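Local coordinates for protein 2-nitropropane dioxygenase (Streptomyces ansochromogenes, PDB 3BW2) that probably uses FMN and molecular oxygen to oxidise alkyl nitronates such as propionate 3-nitronate, removing the nitro group, at residues Gly216-Gly221 with Gly237-Ala242. Residues are numbered along the deposited sequence; the frame is centred on the assembly and turned at random.
With FMN (flavin mononucleotide), chain B.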
ATOM      1  N   GLY A 216       2.795   8.288   1.853  1.00 17.38           N
ATOM      2  CA  GLY A 216       3.825   7.691   2.690  1.00 16.63           C
ATOM      3  C   GLY A 216       5.274   8.073   2.429  1.00 17.98           C
ATOM      4  O   GLY A 216       6.177   7.490   3.034  1.00 18.99           O
ATOM      5  N   ILE A 217       5.513   9.049   1.555  1.00 18.03           N
ATOM      6  CA  ILE A 217       6.881   9.462   1.229  1.00 17.38           C
ATOM      7  C   ILE A 217       7.472  10.401   2.295  1.00 18.29           C
ATOM      8  O   ILE A 217       7.061  11.553   2.423  1.00 17.29           O
ATOM      9  CB  ILE A 217       6.920  10.132  -0.168  1.00 17.75           C
ATOM     10  CG1 ILE A 217       6.357   9.157  -1.213  1.00 17.33           C
ATOM     11  CG2 ILE A 217       8.350  10.519  -0.535  1.00 14.28           C
ATOM     12  CD1 ILE A 217       6.278   9.719  -2.613  1.00 21.07           C
ATOM     13  N   MET A 218       8.447   9.894   3.050  1.00 18.26           N
ATOM     14  CA  MET A 218       9.071  10.651   4.134  1.00 18.45           C
ATOM     15  C   MET A 218      10.576  10.830   3.986  1.00 18.91           C
ATOM     16  O   MET A 218      11.180  11.626   4.701  1.00 17.88           O
ATOM     17  CB  MET A 218       8.820   9.943   5.471  1.00 17.49           C
ATOM     18  CG  MET A 218       7.360   9.644   5.778  1.00 15.78           C
ATOM     19  SD  MET A 218       6.394  11.148   5.885  1.00 17.55           S
ATOM     20  CE  MET A 218       6.918  11.788   7.494  1.00 17.44           C
ATOM     21  N   ARG A 219      11.177  10.083   3.067  1.00 19.44           N
ATOM     22  CA  ARG A 219      12.623  10.125   2.868  1.00 19.10           C
ATOM     23  C   ARG A 219      13.014  10.296   1.408  1.00 18.56           C
ATOM     24  O   ARG A 219      12.274   9.900   0.503  1.00 17.05           O
ATOM     25  CB  ARG A 219      13.245   8.827   3.398  1.00 18.31           C
ATOM     26  CG  ARG A 219      12.996   8.565   4.883  1.00 18.86           C
ATOM     27  CD  ARG A 219      14.032   9.274   5.747  1.00 20.63           C
ATOM     28  NE  ARG A 219      13.900   8.926   7.161  1.00 22.14           N
ATOM     29  CZ  ARG A 219      13.108   9.557   8.022  1.00 23.60           C
ATOM     30  NH1 ARG A 219      12.366  10.583   7.623  1.00 23.37           N
ATOM     31  NH2 ARG A 219      13.056   9.160   9.286  1.00 22.03           N
ATOM     32  N   GLY A 220      14.192  10.871   1.186  1.00 16.06           N
ATOM     33  CA  GLY A 220      14.669  11.072  -0.170  1.00 15.93           C
ATOM     34  C   GLY A 220      14.803   9.776  -0.947  1.00 16.63           C
ATOM     35  O   GLY A 220      14.658   9.765  -2.169  1.00 18.43           O
ATOM     36  N   GLY A 221      15.086   8.679  -0.249  1.00 14.21           N
ATOM     37  CA  GLY A 221      15.221   7.398  -0.927  1.00 15.68           C
ATOM     38  C   GLY A 221      13.905   6.937  -1.532  1.00 15.52           C
ATOM     39  O   GLY A 221      13.878   6.245  -2.553  1.00 16.46           O
ATOM     40  N   GLY A 237       2.830  15.214   2.053  1.00 16.63           N
ATOM     41  CA  GLY A 237       1.972  15.958   2.950  1.00 16.14           C
ATOM     42  C   GLY A 237       2.484  15.839   4.379  1.00 17.07           C
ATOM     43  O   GLY A 237       3.056  16.782   4.926  1.00 17.83           O
ATOM     44  N   THR A 238       2.296  14.663   4.970  1.00 17.28           N
ATOM     45  CA  THR A 238       2.707  14.397   6.348  1.00 17.19           C
ATOM     46  C   THR A 238       4.134  14.843   6.681  1.00 17.46           C
ATOM     47  O   THR A 238       4.382  15.377   7.765  1.00 18.08           O
ATOM     48  CB  THR A 238       2.540  12.893   6.689  1.00 18.21           C
ATOM     49  OG1 THR A 238       1.160  12.522   6.544  1.00 16.84           O
ATOM     50  CG2 THR A 238       2.977  12.614   8.125  1.00 15.94           C
ATOM     51  N   ALA A 239       5.069  14.637   5.760  1.00 15.97           N
ATOM     52  CA  ALA A 239       6.449  15.044   6.004  1.00 17.35           C
ATOM     53  C   ALA A 239       6.543  16.554   6.268  1.00 18.10           C
ATOM     54  O   ALA A 239       7.349  16.995   7.084  1.00 16.49           O
ATOM     55  CB  ALA A 239       7.333  14.656   4.819  1.00 16.24           C
ATOM     56  N   PHE A 240       5.712  17.345   5.591  1.00 16.06           N
ATOM     57  CA  PHE A 240       5.734  18.796   5.790  1.00 18.70           C
ATOM     58  C   PHE A 240       4.804  19.263   6.911  1.00 18.70           C
ATOM     59  O   PHE A 240       4.955  20.368   7.431  1.00 17.53           O
ATOM     60  CB  PHE A 240       5.375  19.512   4.486  1.00 16.99           C
ATOM     61  CG  PHE A 240       6.499  19.543   3.495  1.00 19.42           C
ATOM     62  CD1 PHE A 240       7.600  20.369   3.704  1.00 19.42           C
ATOM     63  CD2 PHE A 240       6.483  18.714   2.380  1.00 19.21           C
ATOM     64  CE1 PHE A 240       8.674  20.372   2.816  1.00 19.02           C
ATOM     65  CE2 PHE A 240       7.551  18.706   1.484  1.00 20.25           C
ATOM     66  CZ  PHE A 240       8.653  19.540   1.707  1.00 19.75           C
ATOM     67  N   LEU A 241       3.852  18.414   7.282  1.00 19.51           N
ATOM     68  CA  LEU A 241       2.892  18.728   8.344  1.00 21.41           C
ATOM     69  C   LEU A 241       3.634  18.981   9.650  1.00 20.03           C
ATOM     70  O   LEU A 241       3.226  19.806  10.471  1.00 17.47           O
ATOM     71  CB  LEU A 241       1.924  17.552   8.524  1.00 22.01           C
ATOM     72  CG  LEU A 241       0.770  17.649   9.527  1.00 24.38           C
ATOM     73  CD1 LEU A 241      -0.166  18.770   9.134  1.00 24.44           C
ATOM     74  CD2 LEU A 241       0.005  16.335   9.534  1.00 26.08           C
ATOM     75  N   ALA A 242       4.742  18.270   9.812  1.00 21.28           N
ATOM     76  CA  ALA A 242       5.568  18.346  11.011  1.00 22.74           C
ATOM     77  C   ALA A 242       6.582  19.494  11.062  1.00 22.54           C
ATOM     78  O   ALA A 242       7.209  19.710  12.103  1.00 23.23           O
ATOM     79  CB  ALA A 242       6.299  17.012  11.197  1.00 24.23           C
TER
HETATM   80  N1  FMN B 370      -4.930  16.835  -0.638  1.00 17.88           N
HETATM   81  C2  FMN B 370      -5.646  17.789  -1.382  1.00 19.62           C
HETATM   82  O2  FMN B 370      -5.721  17.688  -2.603  1.00 18.13           O
HETATM   83  N3  FMN B 370      -6.265  18.856  -0.752  1.00 18.73           N
HETATM   84  C4  FMN B 370      -6.212  19.049   0.619  1.00 20.36           C
HETATM   85  O4  FMN B 370      -6.780  20.028   1.139  1.00 18.98           O
HETATM   86  C4A FMN B 370      -5.481  18.104   1.390  1.00 20.06           C
HETATM   87  N5  FMN B 370      -5.364  18.249   2.771  1.00 20.55           N
HETATM   88  C5A FMN B 370      -4.625  17.350   3.544  1.00 18.64           C
HETATM   89  C6  FMN B 370      -4.516  17.555   4.944  1.00 18.27           C
HETATM   90  C7  FMN B 370      -3.764  16.671   5.793  1.00 18.33           C
HETATM   91  C7M FMN B 370      -3.089  17.389   6.986  1.00 16.34           C
HETATM   92  C8  FMN B 370      -3.097  15.586   5.112  1.00 17.52           C
HETATM   93  C8M FMN B 370      -1.776  14.988   5.596  1.00 14.91           C
HETATM   94  C9  FMN B 370      -3.218  15.351   3.706  1.00 17.29           C
HETATM   95  C9A FMN B 370      -3.982  16.239   2.912  1.00 18.30           C
HETATM   96  N10 FMN B 370      -4.113  16.065   1.508  1.00 19.13           N
HETATM   97  C10 FMN B 370      -4.846  16.994   0.738  1.00 18.69           C
HETATM   98  C1' FMN B 370      -3.600  14.793   0.828  1.00 15.89           C
HETATM   99  C2' FMN B 370      -2.236  15.131   0.176  1.00 14.30           C
HETATM  100  O2' FMN B 370      -2.472  15.739  -1.085  1.00 14.05           O
HETATM  101  C3' FMN B 370      -1.364  13.858  -0.096  1.00 14.69           C
HETATM  102  O3' FMN B 370      -2.149  13.003  -0.928  1.00 15.38           O
HETATM  103  C4' FMN B 370      -0.965  13.075   1.166  1.00 13.56           C
HETATM  104  O4' FMN B 370      -0.490  14.016   2.129  1.00 13.23           O
HETATM  105  C5' FMN B 370       0.152  12.038   0.843  1.00 13.81           C
HETATM  106  O5' FMN B 370       0.554  11.284   2.021  1.00 11.87           O
HETATM  107  P   FMN B 370       1.699  11.689   3.117  1.00 17.32           P
HETATM  108  O1P FMN B 370       2.447  12.324   1.994  1.00 17.59           O
HETATM  109  O2P FMN B 370       1.662  10.190   3.352  1.00 15.43           O
HETATM  110  O3P FMN B 370       0.600  12.522   3.750  1.00 16.02           O
HETATM  111  O   HOH W   1       5.016  13.056   3.394  1.00 16.03           O
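M218 lays its thioether along the first turn of helix 238-241, with CE 3.6 Å from A239 CA and SD 3.8 Å from A239 CB; CE also brushes T238 CG2. The two loops that meet here follow neighbouring parallel strands of the TIM barrel, 211-214 and 233-236, and together form its phosphate-binding site, occupied by the FMN phosphate. Bends at chi2 (-62°) and chi3 (-75°) curl the M218 chain back so that its methyl reaches the short helix. No direct hydrogen bond joins the segments; a water does so instead, accepting from A239 N (2.8 Å) and donating to I217 O and to FMN O1P. The phosphate is the second bridge. G216 N reaches O2P from one loop at 2.7 Å, while from the other G237 N points almost straight at O1P (N-H...O 173°) and T238 N donates to O3P. The amides of G237 and T238 sit at the N-terminal end of helix 238-241, whose dipole would be expected to favour the anion. T238 takes O3P twice, by N and by OG1, and OG1 also hydrogen-bonds G322 N. G237 O accepts from both F240 N and L241 N in the first turn of the helix. Beyond the phosphate, L241 meets the dimethylbenzene end of the flavin, its CD1 3.9 Å from FMN C7M.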